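Local coordinates for myosin IE heavy chain (Dictyostelium discoideum, PDB 1LKX), which binds actin and uses ATP hydrolysis, activated by actin, to work as a single-headed motor that may move membranes relative to actin filaments, at residues 225-230 with 276-281; 280-285 with 295-300; 635-640 with 686-691. All blocks are in the same frame, centred on the assembly; numbering follows the deposited sequence.

Contact 1. Residues 225-230 with 276-281; sequences AYEYLK and IGNITF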
loop_
_atom_site.group_PDB
_atom_site.type_symbol
_atom_site.label_atom_id
_atom_site.label_comp_id
_atom_site.label_asym_id
_atom_site.label_seq_id
_atom_site.Cartn_x
_atom_site.Cartn_y
_atom_site.Cartn_z
ATOM N N ALA A 225 21.450 3.596 22.438
ATOM C CA ALA A 225 21.093 4.070 23.770
ATOM C C ALA A 225 19.626 3.839 24.136
ATOM O O ALA A 225 19.217 4.068 25.272
ATOM C CB ALA A 225 21.434 5.552 23.891
ATOM N N TYR A 226 18.829 3.383 23.182
ATOM C CA TYR A 226 17.425 3.153 23.460
ATOM C C TYR A 226 16.991 1.713 23.250
ATOM O O TYR A 226 17.335 1.077 22.253
ATOM C CB TYR A 226 16.576 4.120 22.632
ATOM C CG TYR A 226 16.968 5.547 22.903
ATOM C CD1 TYR A 226 18.112 6.090 22.332
ATOM C CD2 TYR A 226 16.263 6.316 23.820
ATOM C CE1 TYR A 226 18.552 7.359 22.674
ATOM C CE2 TYR A 226 16.693 7.588 24.173
ATOM C CZ TYR A 226 17.842 8.102 23.599
ATOM O OH TYR A 226 18.308 9.341 23.976
ATOM N N GLU A 227 16.235 1.211 24.222
ATOM C CA GLU A 227 15.731 -0.154 24.223
ATOM C C GLU A 227 15.037 -0.569 22.926
ATOM O O GLU A 227 15.508 -1.456 22.209
ATOM C CB GLU A 227 14.775 -0.333 25.398
ATOM C CG GLU A 227 14.171 -1.717 25.488
ATOM C CD GLU A 227 15.214 -2.811 25.294
ATOM O OE1 GLU A 227 16.341 -2.650 25.819
ATOM O OE2 GLU A 227 14.900 -3.827 24.623
ATOM N N TYR A 228 13.914 0.070 22.632
ATOM C CA TYR A 228 13.173 -0.243 21.432
ATOM C C TYR A 228 14.067 -0.327 20.198
ATOM O O TYR A 228 13.952 -1.270 19.417
ATOM C CB TYR A 228 12.069 0.787 21.200
ATOM C CG TYR A 228 10.936 0.720 22.198
ATOM C CD1 TYR A 228 10.570 -0.491 22.789
ATOM C CD2 TYR A 228 10.195 1.856 22.509
ATOM C CE1 TYR A 228 9.490 -0.562 23.668
ATOM C CE2 TYR A 228 9.121 1.799 23.376
ATOM C CZ TYR A 228 8.769 0.589 23.955
ATOM O OH TYR A 228 7.701 0.533 24.823
ATOM N N LEU A 229 14.961 0.639 20.021
ATOM C CA LEU A 229 15.842 0.626 18.858
ATOM C C LEU A 229 16.960 -0.414 18.939
ATOM O O LEU A 229 17.363 -0.995 17.935
ATOM C CB LEU A 229 16.458 2.005 18.647
ATOM C CG LEU A 229 15.477 3.158 18.447
ATOM C CD1 LEU A 229 16.239 4.404 18.039
ATOM C CD2 LEU A 229 14.462 2.794 17.389
ATOM N N LYS A 230 17.460 -0.652 20.137
ATOM C CA LYS A 230 18.537 -1.606 20.316
ATOM C C LYS A 230 18.142 -3.051 20.012
ATOM O O LYS A 230 18.930 -3.793 19.455
ATOM C CB LYS A 230 19.053 -1.501 21.751
ATOM C CG LYS A 230 20.335 -2.258 22.025
ATOM C CD LYS A 230 20.649 -2.252 23.508
ATOM C CE LYS A 230 22.069 -2.717 23.761
ATOM N NZ LYS A 230 23.085 -1.757 23.207
ATOM N N ILE A 276 9.935 5.947 27.025
ATOM C CA ILE A 276 9.036 4.909 27.518
ATOM C C ILE A 276 9.673 3.531 27.341
ATOM O O ILE A 276 9.555 2.656 28.195
ATOM C CB ILE A 276 7.689 4.925 26.757
ATOM C CG1 ILE A 276 6.934 6.221 27.049
ATOM C CG2 ILE A 276 6.850 3.727 27.157
ATOM C CD1 ILE A 276 5.620 6.362 26.286
ATOM N N GLY A 277 10.358 3.350 26.223
ATOM C CA GLY A 277 10.989 2.075 25.950
ATOM C C GLY A 277 12.090 1.679 26.909
ATOM O O GLY A 277 12.487 0.512 26.967
ATOM N N ASN A 278 12.591 2.644 27.668
ATOM C CA ASN A 278 13.658 2.354 28.603
ATOM C C ASN A 278 13.177 2.183 30.032
ATOM O O ASN A 278 13.979 2.040 30.953
ATOM C CB ASN A 278 14.723 3.442 28.521
ATOM C CG ASN A 278 15.476 3.410 27.211
ATOM O OD1 ASN A 278 16.428 4.163 27.004
ATOM N ND2 ASN A 278 15.052 2.531 26.312
ATOM N N ILE A 279 11.865 2.185 30.223
ATOM C CA ILE A 279 11.327 2.010 31.561
ATOM C C ILE A 279 11.386 0.544 31.961
ATOM O O ILE A 279 10.793 -0.311 31.310
ATOM C CB ILE A 279 9.870 2.478 31.652
ATOM C CG1 ILE A 279 9.805 4.000 31.556
ATOM C CG2 ILE A 279 9.253 1.987 32.947
ATOM C CD1 ILE A 279 8.412 4.546 31.706
ATOM N N THR A 280 12.115 0.262 33.031
ATOM C CA THR A 280 12.241 -1.095 33.530
ATOM C C THR A 280 11.354 -1.251 34.763
ATOM O O THR A 280 10.965 -0.266 35.382
ATOM C CB THR A 280 13.709 -1.416 33.891
ATOM O OG1 THR A 280 14.207 -0.437 34.809
ATOM C CG2 THR A 280 14.572 -1.408 32.647
ATOM N N PHE A 281 11.034 -2.489 35.115
ATOM C CA PHE A 281 10.183 -2.747 36.264
ATOM C C PHE A 281 10.833 -3.657 37.301
ATOM O O PHE A 281 11.570 -4.586 36.967
ATOM C CB PHE A 281 8.865 -3.349 35.796
ATOM C CG PHE A 281 8.060 -2.431 34.933
ATOM C CD1 PHE A 281 7.497 -1.282 35.461
ATOM C CD2 PHE A 281 7.857 -2.718 33.593
ATOM C CE1 PHE A 281 6.737 -0.431 34.666
ATOM C CE2 PHE A 281 7.100 -1.874 32.791
ATOM C CZ PHE A 281 6.539 -0.728 33.330
#
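Glu227 and Tyr228, in the first turn of helix 227-231, meet Gly277 and Asn278 in a type I beta turn that runs from Ile276 to Ile279. The turn ends helix 260-276 and leads toward strand 281-284. The contact therefore joins the start of a short helix to the turn that follows a long one, probably within the upper 50 kDa subdomain of the motor.

The apolar part is a CH-pi contact. Gly277 CA lies over one face of the Tyr228 ring, 21° off the ring normal. The spacing is too tight in the model, so its closeness is not to be relied on. The ring reaches the turn because its CG stands beside the backbone N, with chi1 at -70°. Its far end passes Ile276, whose CG2 is 4.0 Å from Tyr228 OH. That hydroxyl is hydrogen-bonded to Asp350 of helix 342-372, which fixes the outer end of the ring.

The polar part lies at the helix start. Tyr226 is the N-cap residue, and the Asn278 side chain comes up to the backbone just after it. Asn278 CG is 3.8 Å from Glu227 N. The orientation of the amide is doubtful, so its bonding to Glu227 N is not assigned. Tyr226 OH is bonded away from the turn, to the backbone N of Thr220.

Two backbone bonds keep the partners in shape. Lys230 N to Tyr226 O, at 2.7 Å, closes the first helical turn. In the beta turn, Ile279 N donates to Ile276 O over 3.1 Å.

Contact 2. Residues 280-285 with 295-300; sequences TFAEAA and KVSDTK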
loop_
_atom_site.group_PDB
_atom_site.type_symbol
_atom_site.label_atom_id
_atom_site.label_comp_id
_atom_site.label_asym_id
_atom_site.label_seq_id
_atom_site.Cartn_x
_atom_site.Cartn_y
_atom_site.Cartn_z
ATOM N N THR A 280 12.115 0.262 33.031
ATOM C CA THR A 280 12.241 -1.095 33.530
ATOM C C THR A 280 11.354 -1.251 34.763
ATOM O O THR A 280 10.965 -0.266 35.382
ATOM C CB THR A 280 13.709 -1.416 33.891
ATOM O OG1 THR A 280 14.207 -0.437 34.809
ATOM C CG2 THR A 280 14.572 -1.408 32.647
ATOM N N PHE A 281 11.034 -2.489 35.115
ATOM C CA PHE A 281 10.183 -2.747 36.264
ATOM C C PHE A 281 10.833 -3.657 37.301
ATOM O O PHE A 281 11.570 -4.586 36.967
ATOM C CB PHE A 281 8.865 -3.349 35.796
ATOM C CG PHE A 281 8.060 -2.431 34.933
ATOM C CD1 PHE A 281 7.497 -1.282 35.461
ATOM C CD2 PHE A 281 7.857 -2.718 33.593
ATOM C CE1 PHE A 281 6.737 -0.431 34.666
ATOM C CE2 PHE A 281 7.100 -1.874 32.791
ATOM C CZ PHE A 281 6.539 -0.728 33.330
ATOM N N ALA A 282 10.547 -3.379 38.568
ATOM C CA ALA A 282 11.104 -4.150 39.664
ATOM C C ALA A 282 10.025 -4.721 40.571
ATOM O O ALA A 282 8.914 -4.186 40.659
ATOM C CB ALA A 282 12.052 -3.283 40.474
ATOM N N GLU A 283 10.372 -5.814 41.244
ATOM C CA GLU A 283 9.466 -6.484 42.165
ATOM C C GLU A 283 9.299 -5.590 43.389
ATOM O O GLU A 283 10.165 -5.554 44.266
ATOM C CB GLU A 283 10.054 -7.836 42.584
ATOM C CG GLU A 283 9.075 -8.769 43.287
ATOM C CD GLU A 283 8.127 -9.466 42.321
ATOM O OE1 GLU A 283 8.622 -10.171 41.417
ATOM O OE2 GLU A 283 6.893 -9.311 42.467
ATOM N N ALA A 284 8.188 -4.863 43.439
ATOM C CA ALA A 284 7.919 -3.959 44.549
ATOM C C ALA A 284 7.564 -4.725 45.821
ATOM O O ALA A 284 6.452 -4.597 46.347
ATOM C CB ALA A 284 6.792 -2.994 44.176
ATOM N N ALA A 285 8.511 -5.527 46.303
ATOM C CA ALA A 285 8.304 -6.304 47.520
ATOM C C ALA A 285 8.018 -5.320 48.654
ATOM O O ALA A 285 8.918 -4.931 49.401
ATOM C CB ALA A 285 9.549 -7.143 47.834
ATOM N N LYS A 295 7.228 -2.114 40.635
ATOM C CA LYS A 295 7.539 -0.697 40.548
ATOM C C LYS A 295 8.598 -0.391 39.496
ATOM O O LYS A 295 9.344 -1.271 39.077
ATOM C CB LYS A 295 7.981 -0.170 41.918
ATOM C CG LYS A 295 8.331 1.323 41.940
ATOM C CD LYS A 295 7.309 2.194 41.183
ATOM C CE LYS A 295 5.900 2.097 41.767
ATOM N NZ LYS A 295 4.913 2.920 41.000
ATOM N N VAL A 296 8.649 0.865 39.068
ATOM C CA VAL A 296 9.604 1.311 38.066
ATOM C C VAL A 296 11.019 1.374 38.624
ATOM O O VAL A 296 11.240 1.886 39.717
ATOM C CB VAL A 296 9.229 2.702 37.547
ATOM C CG1 VAL A 296 10.170 3.106 36.425
ATOM C CG2 VAL A 296 7.783 2.706 37.084
ATOM N N SER A 297 11.976 0.856 37.860
ATOM C CA SER A 297 13.377 0.858 38.268
ATOM C C SER A 297 14.079 2.061 37.662
ATOM O O SER A 297 14.476 2.986 38.374
ATOM C CB SER A 297 14.078 -0.413 37.795
ATOM O OG SER A 297 13.395 -1.567 38.238
ATOM N N ASP A 298 14.233 2.036 36.342
ATOM C CA ASP A 298 14.879 3.120 35.610
ATOM C C ASP A 298 13.996 4.353 35.688
ATOM O O ASP A 298 13.485 4.840 34.682
ATOM C CB ASP A 298 15.088 2.714 34.151
ATOM C CG ASP A 298 15.826 3.772 33.347
ATOM O OD1 ASP A 298 16.217 3.482 32.193
ATOM O OD2 ASP A 298 16.009 4.893 33.867
ATOM N N THR A 299 13.837 4.849 36.908
ATOM C CA THR A 299 13.006 6.003 37.188
ATOM C C THR A 299 13.312 7.240 36.353
ATOM O O THR A 299 12.396 7.912 35.877
ATOM C CB THR A 299 13.098 6.372 38.672
ATOM O OG1 THR A 299 14.460 6.659 39.007
ATOM C CG2 THR A 299 12.611 5.221 39.528
ATOM N N LYS A 300 14.589 7.549 36.169
ATOM C CA LYS A 300 14.943 8.730 35.393
ATOM C C LYS A 300 14.298 8.713 34.000
ATOM O O LYS A 300 13.916 9.760 33.472
ATOM C CB LYS A 300 16.472 8.867 35.302
ATOM C CG LYS A 300 17.178 7.841 34.433
ATOM C CD LYS A 300 17.284 8.315 32.990
ATOM C CE LYS A 300 18.105 7.353 32.149
ATOM N NZ LYS A 300 18.325 7.903 30.796
#
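This is an antiparallel beta hairpin contact, in which Phe281 and Ala282 pair with Val296 and Lys295. The hairpin consists of strands 281-284 and 293-296 and sits at the surface of the motor domain. Ala282 and Lys295 form a hydrogen-bonded pair. Lys295 N donates to Ala282 O over 2.7 Å, in the carbonyl plane, and Ala282 N donates back to Lys295 O. Phe281 and Val296 form the next, non-hydrogen-bonded pair. Their side chains share one face, with Phe281 CE1 4.1 Å from Val296 CG2. Helices 313-321 and 342-372 lie against that face.

Just outside the paired strands, Thr280 holds two successive amides. A further hydrogen bond joins Ser297 N to Thr280 O over 2.9 Å, nearly straight (171°), but from above the carbonyl plane. Asp298 N reaches Thr280 OG1, also at 2.9 Å. That oxygen lies between the backbone N and the carbonyl carbon (chi1 55°), which turns it to Asp298. Asp298 is the N-cap of helix 299-309 and accepts a bond from Ser301 N through OD2. The bonding thus runs from the strand pair into the helix start, so Thr280 probably contributes to placing the cap residue.

Contact 3. Residues 635-640 with 686-691; sequences NRYKML and FYFEEK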
loop_
_atom_site.group_PDB
_atom_site.type_symbol
_atom_site.label_atom_id
_atom_site.label_comp_id
_atom_site.label_asym_id
_atom_site.label_seq_id
_atom_site.Cartn_x
_atom_site.Cartn_y
_atom_site.Cartn_z
ATOM N N ASN A 635 -23.502 8.771 -32.797
ATOM C CA ASN A 635 -23.369 10.181 -32.436
ATOM C C ASN A 635 -21.912 10.625 -32.259
ATOM O O ASN A 635 -21.600 11.404 -31.355
ATOM C CB ASN A 635 -24.145 10.451 -31.139
ATOM C CG ASN A 635 -25.641 10.235 -31.293
ATOM O OD1 ASN A 635 -26.358 11.105 -31.796
ATOM N ND2 ASN A 635 -26.120 9.070 -30.863
ATOM N N ARG A 636 -21.022 10.135 -33.118
ATOM C CA ARG A 636 -19.610 10.499 -33.036
ATOM C C ARG A 636 -18.841 10.286 -34.340
ATOM O O ARG A 636 -18.040 11.136 -34.743
ATOM C CB ARG A 636 -18.936 9.721 -31.904
ATOM C CG ARG A 636 -17.413 9.764 -31.929
ATOM C CD ARG A 636 -16.869 11.157 -32.222
ATOM N NE ARG A 636 -15.414 11.187 -32.144
ATOM C CZ ARG A 636 -14.732 11.140 -31.002
ATOM N NH1 ARG A 636 -15.377 11.067 -29.845
ATOM N NH2 ARG A 636 -13.407 11.168 -31.014
ATOM N N TYR A 637 -19.070 9.152 -34.993
ATOM C CA TYR A 637 -18.389 8.870 -36.251
ATOM C C TYR A 637 -19.355 8.871 -37.432
ATOM O O TYR A 637 -19.573 7.829 -38.055
ATOM C CB TYR A 637 -17.671 7.520 -36.187
ATOM C CG TYR A 637 -16.483 7.484 -35.251
ATOM C CD1 TYR A 637 -16.643 7.221 -33.890
ATOM C CD2 TYR A 637 -15.194 7.715 -35.732
ATOM C CE1 TYR A 637 -15.544 7.185 -33.032
ATOM C CE2 TYR A 637 -14.094 7.686 -34.884
ATOM C CZ TYR A 637 -14.276 7.420 -33.542
ATOM O OH TYR A 637 -13.181 7.391 -32.718
ATOM N N LYS A 638 -19.924 10.039 -37.741
ATOM C CA LYS A 638 -20.869 10.179 -38.853
ATOM C C LYS A 638 -20.260 10.904 -40.049
ATOM O O LYS A 638 -20.416 10.474 -41.194
ATOM C CB LYS A 638 -22.124 10.920 -38.388
ATOM C CG LYS A 638 -22.918 10.159 -37.341
ATOM C CD LYS A 638 -24.166 10.906 -36.910
ATOM C CE LYS A 638 -23.831 12.210 -36.204
ATOM N NZ LYS A 638 -25.063 12.880 -35.696
ATOM N N MET A 639 -19.569 12.005 -39.775
ATOM C CA MET A 639 -18.925 12.799 -40.817
ATOM C C MET A 639 -18.156 11.933 -41.814
ATOM O O MET A 639 -18.280 12.103 -43.028
ATOM C CB MET A 639 -17.986 13.834 -40.183
ATOM C CG MET A 639 -17.481 13.464 -38.792
ATOM S SD MET A 639 -18.792 13.489 -37.531
ATOM C CE MET A 639 -18.675 15.194 -36.925
ATOM N N LEU A 640 -17.361 11.007 -41.293
ATOM C CA LEU A 640 -16.581 10.109 -42.133
ATOM C C LEU A 640 -17.557 9.331 -43.001
ATOM O O LEU A 640 -17.372 9.189 -44.212
ATOM C CB LEU A 640 -15.787 9.116 -41.273
ATOM C CG LEU A 640 -14.967 9.584 -40.064
ATOM C CD1 LEU A 640 -15.887 10.025 -38.928
ATOM C CD2 LEU A 640 -14.081 8.434 -39.596
ATOM N N PHE A 686 -7.330 3.866 -34.576
ATOM C CA PHE A 686 -6.613 5.142 -34.608
ATOM C C PHE A 686 -7.009 5.833 -35.909
ATOM O O PHE A 686 -7.117 7.057 -35.979
ATOM C CB PHE A 686 -5.101 4.905 -34.615
ATOM C CG PHE A 686 -4.512 4.650 -33.259
ATOM C CD1 PHE A 686 -4.370 5.687 -32.342
ATOM C CD2 PHE A 686 -4.090 3.372 -32.899
ATOM C CE1 PHE A 686 -3.814 5.459 -31.087
ATOM C CE2 PHE A 686 -3.534 3.133 -31.646
ATOM C CZ PHE A 686 -3.395 4.180 -30.738
ATOM N N TYR A 687 -7.205 5.010 -36.935
ATOM C CA TYR A 687 -7.606 5.442 -38.267
ATOM C C TYR A 687 -8.758 6.443 -38.176
ATOM O O TYR A 687 -8.611 7.617 -38.521
ATOM C CB TYR A 687 -8.053 4.213 -39.057
ATOM C CG TYR A 687 -8.364 4.443 -40.519
ATOM C CD1 TYR A 687 -7.364 4.358 -41.490
ATOM C CD2 TYR A 687 -9.670 4.696 -40.939
ATOM C CE1 TYR A 687 -7.660 4.511 -42.846
ATOM C CE2 TYR A 687 -9.976 4.851 -42.288
ATOM C CZ TYR A 687 -8.970 4.755 -43.239
ATOM O OH TYR A 687 -9.285 4.883 -44.578
ATOM N N PHE A 688 -9.902 5.959 -37.702
ATOM C CA PHE A 688 -11.105 6.770 -37.557
ATOM C C PHE A 688 -10.917 8.005 -36.687
ATOM O O PHE A 688 -11.325 9.106 -37.057
ATOM C CB PHE A 688 -12.224 5.929 -36.958
ATOM C CG PHE A 688 -12.680 4.807 -37.835
ATOM C CD1 PHE A 688 -11.772 3.892 -38.352
ATOM C CD2 PHE A 688 -14.031 4.645 -38.119
ATOM C CE1 PHE A 688 -12.207 2.828 -39.137
ATOM C CE2 PHE A 688 -14.475 3.586 -38.903
ATOM C CZ PHE A 688 -13.562 2.678 -39.412
ATOM N N GLU A 689 -10.315 7.808 -35.519
ATOM C CA GLU A 689 -10.089 8.896 -34.574
ATOM C C GLU A 689 -9.081 9.938 -35.066
ATOM O O GLU A 689 -9.224 11.133 -34.780
ATOM C CB GLU A 689 -9.627 8.328 -33.227
ATOM C CG GLU A 689 -9.563 9.354 -32.093
ATOM C CD GLU A 689 -10.928 9.919 -31.725
ATOM O OE1 GLU A 689 -11.000 10.738 -30.782
ATOM O OE2 GLU A 689 -11.929 9.543 -32.378
ATOM N N GLU A 690 -8.058 9.495 -35.796
ATOM C CA GLU A 690 -7.060 10.428 -36.315
ATOM C C GLU A 690 -7.682 11.182 -37.493
ATOM O O GLU A 690 -7.037 12.020 -38.125
ATOM C CB GLU A 690 -5.792 9.683 -36.756
ATOM C CG GLU A 690 -4.502 10.481 -36.541
ATOM C CD GLU A 690 -4.199 10.741 -35.064
ATOM O OE1 GLU A 690 -3.857 9.781 -34.341
ATOM O OE2 GLU A 690 -4.306 11.904 -34.624
ATOM N N LYS A 691 -8.945 10.865 -37.774
ATOM C CA LYS A 691 -9.717 11.504 -38.837
ATOM C C LYS A 691 -10.932 12.190 -38.208
ATOM O O LYS A 691 -12.060 11.698 -38.316
ATOM C CB LYS A 691 -10.189 10.469 -39.871
ATOM C CG LYS A 691 -11.139 11.043 -40.929
ATOM C CD LYS A 691 -11.478 10.041 -42.027
ATOM C CE LYS A 691 -10.304 9.818 -42.971
ATOM N NZ LYS A 691 -10.623 8.859 -44.066
#
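The backbones of Tyr637 and Phe688 pass with their CA atoms 7.7 Å apart, and those of Leu640 and Lys691 are equally spaced, so side chains bridge the distance. A loop after helix 631-634 here packs on the end of helix 683-689, which is near the C terminus of this motor-domain construct. By its place in the chain this is probably the converter, with the beginning of the lever-arm helix.

The Tyr637 side chain sets out toward the helix. Its CE2 meets Phe688 CB at 3.3 Å, and the two side chains cross at about a right angle. Tyr637 CD2 comes to the edge of the Phe688 ring. On its own side of the contact, the Tyr637 ring stacks with Phe633.

Glu689 supplies the polar end. Its OE2 accepts a weak hydrogen bond from Tyr637 OH, at 2.5 Å, with ring and carboxylate planes 53° apart. Its OE1 is modelled in a salt bridge with Arg636 NH2, at the edge of the guanidinium, but the place of NH2 is doubtful. If both hold, the carboxylate is gripped through both oxygens.

Leu640 packs on the apolar side, together with His663, which touches both Leu640 and Lys691. Leu640 CD2 lies 4.1 Å from Phe688 CD2 and 3.9 Å from CD in the aliphatic part of Lys691.

From the N terminus, contact 1 comes first. It closes a mostly helical loop of 45 residues, bringing the end of helix 260-276 back to helix 227-231. Contact 2 starts where contact 1 ends, sharing Thr280 and Phe281, and closes the short hairpin loop before helix 299-309. The two follow in series without nesting. They touch through Ile279 CG2 and Val296 CG1, 3.8 Å apart, and so form one continuous patch. Contact 3 closes a separate 45-residue loop near the C terminus, bringing the end of helix 683-689 back to the loop after helix 631-634. It lies on the opposite side of the chain's centre, with its own centre about 70 Å from that of contact 1.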